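Local coordinates for protein polyhedrin (Antheraea mylitta cypovirus 4, PDB 5A8S) that probably forms the crystalline polyhedra, the occlusion bodies that embed and protect cypovirus particles outside the insect host, at residues P31-F43 and V182-R194. Numbering follows the deposited sequence.
Sequences PYVQDAMMRVVVF and VLATARQDGALNR
Gln34 and Arg194 meet through two bent chains: Gln34 has CG anti to its own carbonyl carbon and folds at chi2 (-86°), while Arg194 turns at chi3 (65°) to lie alongside it, running the opposite way. The Gln34 amide is thereby used at both ends. Arg194 NH1 donates to Gln34 OE1 at 3.1 Å, in the carbonyl plane and on a lone pair, and Gln34 NE2 donates to Arg187 O, also at 3.1 Å. With OE1 accepting and NE2 donating, these two bonds fix the flip and rotation of the amide. Gln34 CB packs on Arg194 CD (3.6 Å). One water links Gln34 OE1 to Arg187 O; a second bridges Gln34 NE2 and Asp189 OD1. A long salt bridge, Asp35 OD2 to Arg194 NH2 (3.5 Å), ties the guanidinium to the type II turn Val33–Ala36, which leads into strand 38-45. Arg194 NH1, the donor to Gln34, also pairs with Asp60, and Gln202 and Asn206 bond Asp35 OD2.

Beyond this polar end the contact becomes a face-to-face packing of two antiparallel sheets: the axes of segments 38-43 and 182-185 approach to 9.0 Å at 169°, too distant for backbone pairing. Val40 CG1 meets Val182 CG1 tip to tip at 4.1 Å, Val40 CG2 rests on Ala184 CB, and Val42 CG2 passes alongside Val182 CG2, running the opposite way. Phe120, Leu62 and Leu66 help to enclose this apolar layer. At its border with the polar end, Met38 CE packs on Ala186 CB at 4.0 Å. Arg187 NH1 also approaches Tyr32 CE1 obliquely at 3.7 Å, while Arg187 NH2 bonds Ile124 O.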
ATOM      1  N   PRO A  31     -10.834 -20.614 -11.990  1.00 10.32           N
ATOM      2  CA  PRO A  31     -10.744 -19.663 -10.877  1.00  7.56           C
ATOM      3  C   PRO A  31     -10.683 -20.336  -9.508  1.00 11.68           C
ATOM      4  O   PRO A  31     -10.202 -19.711  -8.564  1.00  9.21           O
ATOM      5  CB  PRO A  31     -12.029 -18.847 -11.011  1.00  8.79           C
ATOM      6  CG  PRO A  31     -12.355 -18.921 -12.487  1.00  7.43           C
ATOM      7  CD  PRO A  31     -11.967 -20.315 -12.885  1.00 10.99           C
ATOM      8  N   TYR A  32     -11.155 -21.579  -9.403  1.00 11.61           N
ATOM      9  CA  TYR A  32     -11.126 -22.310  -8.129  1.00 11.65           C
ATOM     10  C   TYR A  32      -9.773 -22.982  -7.834  1.00  9.86           C
ATOM     11  O   TYR A  32      -9.581 -23.544  -6.752  1.00 13.93           O
ATOM     12  CB  TYR A  32     -12.218 -23.385  -8.102  1.00 10.97           C
ATOM     13  CG  TYR A  32     -13.615 -22.852  -8.322  1.00 11.84           C
ATOM     14  CD1 TYR A  32     -14.074 -21.732  -7.636  1.00 11.44           C
ATOM     15  CD2 TYR A  32     -14.475 -23.467  -9.218  1.00 12.86           C
ATOM     16  CE1 TYR A  32     -15.354 -21.245  -7.842  1.00 17.64           C
ATOM     17  CE2 TYR A  32     -15.750 -22.990  -9.431  1.00 12.92           C
ATOM     18  CZ  TYR A  32     -16.187 -21.878  -8.741  1.00 13.94           C
ATOM     19  OH  TYR A  32     -17.463 -21.407  -8.960  1.00 15.80           O
ATOM     20  N   VAL A  33      -8.843 -22.955  -8.780  1.00  8.72           N
ATOM     21  CA  VAL A  33      -7.510 -23.482  -8.504  1.00 12.42           C
ATOM     22  C   VAL A  33      -6.812 -22.415  -7.675  1.00 14.02           C
ATOM     23  O   VAL A  33      -6.650 -21.288  -8.139  1.00 16.41           O
ATOM     24  CB  VAL A  33      -6.717 -23.767  -9.796  1.00  8.20           C
ATOM     25  CG1 VAL A  33      -5.315 -24.277  -9.473  1.00 11.59           C
ATOM     26  CG2 VAL A  33      -7.457 -24.779 -10.682  1.00 11.39           C
ATOM     27  N   GLN A  34      -6.430 -22.744  -6.444  1.00 10.00           N
ATOM     28  CA  GLN A  34      -5.899 -21.728  -5.532  1.00 10.25           C
ATOM     29  C   GLN A  34      -4.710 -20.985  -6.152  1.00 16.59           C
ATOM     30  O   GLN A  34      -3.924 -21.567  -6.900  1.00 13.76           O
ATOM     31  CB  GLN A  34      -5.529 -22.347  -4.182  1.00  8.17           C
ATOM     32  CG  GLN A  34      -6.739 -22.915  -3.429  1.00  9.94           C
ATOM     33  CD  GLN A  34      -7.469 -21.876  -2.583  1.00 17.79           C
ATOM     34  OE1 GLN A  34      -6.886 -20.868  -2.169  1.00 12.15           O
ATOM     35  NE2 GLN A  34      -8.751 -22.126  -2.310  1.00 12.90           N
ATOM     36  N   ASP A  35      -4.611 -19.693  -5.831  1.00 10.98           N
ATOM     37  CA  ASP A  35      -3.663 -18.755  -6.446  1.00  9.16           C
ATOM     38  C   ASP A  35      -4.012 -18.383  -7.898  1.00 17.32           C
ATOM     39  O   ASP A  35      -3.210 -17.766  -8.599  1.00 16.37           O
ATOM     40  CB  ASP A  35      -2.207 -19.240  -6.338  1.00 10.80           C
ATOM     41  CG  ASP A  35      -1.333 -18.300  -5.499  1.00 24.18           C
ATOM     42  OD1 ASP A  35      -1.770 -17.178  -5.172  1.00 20.30           O
ATOM     43  OD2 ASP A  35      -0.187 -18.670  -5.179  1.00 25.03           O
ATOM     44  N   ALA A  36      -5.212 -18.748  -8.336  1.00 12.20           N
ATOM     45  CA  ALA A  36      -5.802 -18.147  -9.528  1.00 13.22           C
ATOM     46  C   ALA A  36      -6.218 -16.730  -9.166  1.00 13.26           C
ATOM     47  O   ALA A  36      -6.413 -16.419  -7.993  1.00 12.53           O
ATOM     48  CB  ALA A  36      -7.011 -18.941  -9.987  1.00 11.76           C
ATOM     49  N   MET A  37      -6.365 -15.866 -10.161  1.00 12.74           N
ATOM     50  CA  MET A  37      -6.804 -14.500  -9.899  1.00 10.73           C
ATOM     51  C   MET A  37      -8.274 -14.446  -9.452  1.00  8.77           C
ATOM     52  O   MET A  37      -9.112 -15.246  -9.879  1.00  8.80           O
ATOM     53  CB  MET A  37      -6.595 -13.623 -11.146  1.00  7.77           C
ATOM     54  CG  MET A  37      -5.126 -13.518 -11.558  1.00 10.29           C
ATOM     55  SD  MET A  37      -4.092 -12.887 -10.209  1.00 15.44           S
ATOM     56  CE  MET A  37      -4.615 -11.189 -10.161  1.00 17.58           C
ATOM     57  N   MET A  38      -8.555 -13.501  -8.561  1.00 11.33           N
ATOM     58  CA  MET A  38      -9.911 -13.073  -8.243  1.00 10.01           C
ATOM     59  C   MET A  38     -10.019 -11.621  -8.689  1.00  8.06           C
ATOM     60  O   MET A  38      -9.004 -10.987  -8.943  1.00  6.40           O
ATOM     61  CB  MET A  38     -10.175 -13.168  -6.745  1.00  5.77           C
ATOM     62  CG  MET A  38     -10.335 -14.600  -6.241  1.00  8.66           C
ATOM     63  SD  MET A  38     -10.220 -14.678  -4.451  1.00 11.64           S
ATOM     64  CE  MET A  38      -8.453 -14.570  -4.201  1.00 12.46           C
ATOM     65  N   ARG A  39     -11.237 -11.094  -8.776  1.00  8.05           N
ATOM     66  CA  ARG A  39     -11.422  -9.729  -9.261  1.00  7.22           C
ATOM     67  C   ARG A  39     -12.548  -9.039  -8.507  1.00  6.45           C
ATOM     68  O   ARG A  39     -13.666  -9.539  -8.451  1.00  8.13           O
ATOM     69  CB  ARG A  39     -11.692  -9.734 -10.763  1.00 11.18           C
ATOM     70  CG  ARG A  39     -11.633  -8.357 -11.407  1.00 12.71           C
ATOM     71  CD  ARG A  39     -11.479  -8.471 -12.912  1.00 17.11           C
ATOM     72  NE  ARG A  39     -11.039  -7.219 -13.528  1.00 10.86           N
ATOM     73  CZ  ARG A  39     -10.648  -7.126 -14.794  1.00 10.02           C
ATOM     74  NH1 ARG A  39     -10.637  -8.211 -15.566  1.00 10.56           N
ATOM     75  NH2 ARG A  39     -10.252  -5.962 -15.290  1.00  8.19           N
ATOM     76  N   VAL A  40     -12.215  -7.910  -7.896  1.00  7.77           N
ATOM     77  CA  VAL A  40     -13.176  -7.109  -7.155  1.00  5.85           C
ATOM     78  C   VAL A  40     -13.140  -5.703  -7.716  1.00 10.44           C
ATOM     79  O   VAL A  40     -12.065  -5.111  -7.874  1.00 10.49           O
ATOM     80  CB  VAL A  40     -12.835  -7.095  -5.650  1.00  7.38           C
ATOM     81  CG1 VAL A  40     -13.690  -6.083  -4.901  1.00 10.01           C
ATOM     82  CG2 VAL A  40     -13.021  -8.499  -5.068  1.00  9.53           C
ATOM     83  N   VAL A  41     -14.309  -5.159  -8.025  1.00  9.32           N
ATOM     84  CA  VAL A  41     -14.373  -3.808  -8.555  1.00  9.21           C
ATOM     85  C   VAL A  41     -15.371  -2.962  -7.769  1.00 14.93           C
ATOM     86  O   VAL A  41     -16.495  -3.387  -7.492  1.00  9.43           O
ATOM     87  CB  VAL A  41     -14.759  -3.825 -10.038  1.00  6.33           C
ATOM     88  CG1 VAL A  41     -14.640  -2.429 -10.637  1.00  9.70           C
ATOM     89  CG2 VAL A  41     -13.865  -4.827 -10.801  1.00  6.35           C
ATOM     90  N   VAL A  42     -14.944  -1.767  -7.395  1.00  5.17           N
ATOM     91  CA  VAL A  42     -15.831  -0.828  -6.732  1.00  6.50           C
ATOM     92  C   VAL A  42     -16.149   0.222  -7.774  1.00  7.79           C
ATOM     93  O   VAL A  42     -15.242   0.913  -8.233  1.00  7.63           O
ATOM     94  CB  VAL A  42     -15.156  -0.143  -5.525  1.00  7.01           C
ATOM     95  CG1 VAL A  42     -16.132   0.812  -4.841  1.00 10.89           C
ATOM     96  CG2 VAL A  42     -14.635  -1.164  -4.528  1.00  6.06           C
ATOM     97  N   PHE A  43     -17.415   0.325  -8.169  1.00  5.59           N
ATOM     98  CA  PHE A  43     -17.854   1.341  -9.123  1.00  6.58           C
ATOM     99  C   PHE A  43     -18.539   2.490  -8.361  1.00  6.86           C
ATOM    100  O   PHE A  43     -19.623   2.316  -7.791  1.00  7.33           O
ATOM    101  CB  PHE A  43     -18.869   0.760 -10.129  1.00  9.24           C
ATOM    102  CG  PHE A  43     -18.314  -0.313 -11.050  1.00  8.47           C
ATOM    103  CD1 PHE A  43     -17.700   0.032 -12.247  1.00 11.27           C
ATOM    104  CD2 PHE A  43     -18.448  -1.658 -10.732  1.00  7.27           C
ATOM    105  CE1 PHE A  43     -17.214  -0.943 -13.110  1.00  9.56           C
ATOM    106  CE2 PHE A  43     -17.960  -2.649 -11.593  1.00 12.01           C
ATOM    107  CZ  PHE A  43     -17.343  -2.287 -12.780  1.00  9.61           C
ATOM    108  N   VAL A 182     -13.502  -2.678   1.859  1.00  7.73           N
ATOM    109  CA  VAL A 182     -13.866  -3.944   1.234  1.00  6.74           C
ATOM    110  C   VAL A 182     -12.848  -5.013   1.612  1.00  8.41           C
ATOM    111  O   VAL A 182     -11.636  -4.754   1.628  1.00  8.20           O
ATOM    112  CB  VAL A 182     -13.920  -3.839  -0.307  1.00  9.23           C
ATOM    113  CG1 VAL A 182     -14.347  -5.180  -0.921  1.00 13.44           C
ATOM    114  CG2 VAL A 182     -14.872  -2.738  -0.738  1.00  9.42           C
ATOM    115  N   LEU A 183     -13.357  -6.201   1.925  1.00  7.22           N
ATOM    116  CA  LEU A 183     -12.529  -7.368   2.194  1.00  9.25           C
ATOM    117  C   LEU A 183     -13.010  -8.527   1.333  1.00  7.61           C
ATOM    118  O   LEU A 183     -14.202  -8.816   1.287  1.00  8.75           O
ATOM    119  CB  LEU A 183     -12.625  -7.785   3.672  1.00  8.10           C
ATOM    120  CG  LEU A 183     -11.965  -9.147   3.997  1.00  7.76           C
ATOM    121  CD1 LEU A 183     -10.467  -9.078   3.822  1.00 13.01           C
ATOM    122  CD2 LEU A 183     -12.313  -9.624   5.400  1.00 16.17           C
ATOM    123  N   ALA A 184     -12.076  -9.193   0.665  1.00  5.69           N
ATOM    124  CA  ALA A 184     -12.353 -10.479   0.031  1.00  5.39           C
ATOM    125  C   ALA A 184     -11.122 -11.356   0.209  1.00  6.19           C
ATOM    126  O   ALA A 184      -9.999 -10.861   0.128  1.00  8.59           O
ATOM    127  CB  ALA A 184     -12.674 -10.297  -1.455  1.00  7.41           C
ATOM    128  N   THR A 185     -11.326 -12.646   0.485  1.00  6.16           N
ATOM    129  CA  THR A 185     -10.224 -13.600   0.529  1.00  8.80           C
ATOM    130  C   THR A 185     -10.584 -14.841  -0.262  1.00 13.58           C
ATOM    131  O   THR A 185     -11.756 -15.090  -0.550  1.00  8.87           O
ATOM    132  CB  THR A 185      -9.873 -14.057   1.967  1.00 13.31           C
ATOM    133  OG1 THR A 185     -10.772 -15.095   2.385  1.00 15.99           O
ATOM    134  CG2 THR A 185      -9.938 -12.903   2.943  1.00 10.81           C
ATOM    135  N   ALA A 186      -9.565 -15.624  -0.596  1.00  6.61           N
ATOM    136  CA  ALA A 186      -9.760 -16.908  -1.249  1.00  8.85           C
ATOM    137  C   ALA A 186     -10.563 -17.822  -0.325  1.00  8.22           C
ATOM    138  O   ALA A 186     -10.417 -17.765   0.895  1.00  7.28           O
ATOM    139  CB  ALA A 186      -8.402 -17.535  -1.575  1.00  8.29           C
ATOM    140  N   ARG A 187     -11.408 -18.660  -0.914  1.00  7.95           N
ATOM    141  CA  ARG A 187     -12.208 -19.615  -0.158  1.00 12.45           C
ATOM    142  C   ARG A 187     -11.276 -20.552   0.588  1.00 10.37           C
ATOM    143  O   ARG A 187     -10.166 -20.821   0.125  1.00 14.69           O
ATOM    144  CB  ARG A 187     -13.106 -20.405  -1.112  1.00 11.37           C
ATOM    145  CG  ARG A 187     -14.125 -21.319  -0.435  1.00 10.71           C
ATOM    146  CD  ARG A 187     -15.121 -21.837  -1.464  1.00  7.38           C
ATOM    147  NE  ARG A 187     -15.688 -20.710  -2.201  1.00  8.11           N
ATOM    148  CZ  ARG A 187     -16.059 -20.739  -3.476  1.00 12.07           C
ATOM    149  NH1 ARG A 187     -15.964 -21.855  -4.193  1.00 10.01           N
ATOM    150  NH2 ARG A 187     -16.532 -19.639  -4.039  1.00  7.64           N
ATOM    151  N   GLN A 188     -11.700 -21.023   1.758  1.00  9.99           N
ATOM    152  CA  GLN A 188     -10.923 -22.021   2.479  1.00  7.98           C
ATOM    153  C   GLN A 188     -10.563 -23.134   1.488  1.00 10.89           C
ATOM    154  O   GLN A 188     -11.370 -23.503   0.640  1.00  9.88           O
ATOM    155  CB  GLN A 188     -11.690 -22.563   3.703  1.00  5.66           C
ATOM    156  CG  GLN A 188     -12.892 -23.451   3.406  1.00 10.35           C
ATOM    157  CD  GLN A 188     -14.186 -22.677   3.175  1.00 16.61           C
ATOM    158  OE1 GLN A 188     -14.172 -21.546   2.693  1.00 13.93           O
ATOM    159  NE2 GLN A 188     -15.317 -23.298   3.511  1.00 13.63           N
ATOM    160  N   ASP A 189      -9.337 -23.634   1.581  1.00  8.36           N
ATOM    161  CA  ASP A 189      -8.827 -24.641   0.645  1.00  8.70           C
ATOM    162  C   ASP A 189      -9.246 -26.030   1.110  1.00 13.46           C
ATOM    163  O   ASP A 189      -8.404 -26.858   1.456  1.00 13.26           O
ATOM    164  CB  ASP A 189      -7.297 -24.531   0.575  1.00  9.02           C
ATOM    165  CG  ASP A 189      -6.673 -25.410  -0.504  1.00 11.66           C
ATOM    166  OD1 ASP A 189      -7.356 -25.777  -1.478  1.00 11.13           O
ATOM    167  OD2 ASP A 189      -5.468 -25.706  -0.386  1.00 14.95           O
ATOM    168  N   GLY A 190     -10.550 -26.286   1.121  1.00  7.42           N
ATOM    169  CA  GLY A 190     -11.074 -27.487   1.752  1.00  7.63           C
ATOM    170  C   GLY A 190     -10.758 -27.438   3.232  1.00  8.09           C
ATOM    171  O   GLY A 190     -10.983 -26.415   3.877  1.00 11.01           O
ATOM    172  N   ALA A 191     -10.206 -28.532   3.752  1.00  7.36           N
ATOM    173  CA  ALA A 191      -9.805 -28.642   5.150  1.00  9.36           C
ATOM    174  C   ALA A 191      -8.390 -28.106   5.414  1.00  6.72           C
ATOM    175  O   ALA A 191      -7.955 -28.025   6.572  1.00  7.13           O
ATOM    176  CB  ALA A 191      -9.895 -30.093   5.591  1.00  8.40           C
ATOM    177  N   LEU A 192      -7.674 -27.746   4.352  1.00  8.07           N
ATOM    178  CA  LEU A 192      -6.351 -27.139   4.494  1.00 13.29           C
ATOM    179  C   LEU A 192      -6.481 -25.618   4.525  1.00  9.84           C
ATOM    180  O   LEU A 192      -7.279 -25.043   3.788  1.00  9.57           O
ATOM    181  CB  LEU A 192      -5.446 -27.545   3.328  1.00 10.96           C
ATOM    182  CG  LEU A 192      -3.976 -27.125   3.427  1.00 11.71           C
ATOM    183  CD1 LEU A 192      -3.146 -28.254   4.024  1.00 12.71           C
ATOM    184  CD2 LEU A 192      -3.434 -26.755   2.058  1.00 18.59           C
ATOM    185  N   ASN A 193      -5.692 -24.975   5.374  1.00  8.73           N
ATOM    186  CA  ASN A 193      -5.676 -23.516   5.474  1.00 10.80           C
ATOM    187  C   ASN A 193      -4.423 -22.965   4.799  1.00  9.59           C
ATOM    188  O   ASN A 193      -3.313 -23.139   5.307  1.00  6.21           O
ATOM    189  CB  ASN A 193      -5.705 -23.086   6.946  1.00  5.90           C
ATOM    190  CG  ASN A 193      -5.887 -21.581   7.122  1.00 12.28           C
ATOM    191  OD1 ASN A 193      -5.743 -20.806   6.172  1.00  9.67           O
ATOM    192  ND2 ASN A 193      -6.206 -21.160   8.346  1.00 10.07           N
ATOM    193  N   ARG A 194      -4.589 -22.309   3.651  1.00  7.58           N
ATOM    194  CA  ARG A 194      -3.434 -21.826   2.900  1.00  6.99           C
ATOM    195  C   ARG A 194      -2.771 -20.631   3.587  1.00  4.37           C
ATOM    196  O   ARG A 194      -1.664 -20.221   3.208  1.00  9.17           O
ATOM    197  CB  ARG A 194      -3.809 -21.504   1.454  1.00 12.36           C
ATOM    198  CG  ARG A 194      -3.920 -22.764   0.565  1.00  7.03           C
ATOM    199  CD  ARG A 194      -4.086 -22.403  -0.904  1.00 11.76           C
ATOM    200  NE  ARG A 194      -2.886 -21.742  -1.393  1.00 11.05           N
ATOM    201  CZ  ARG A 194      -2.849 -20.518  -1.906  1.00 14.16           C
ATOM    202  NH1 ARG A 194      -3.965 -19.803  -2.037  1.00 10.88           N
ATOM    203  NH2 ARG A 194      -1.684 -20.011  -2.294  1.00 12.07           N
TER
HETATM  204  O   HOH W   1      -7.319 -20.307   0.455  1.00 13.62           O
HETATM  205  O   HOH W   2      -9.495 -24.787  -2.917  1.00 15.03           O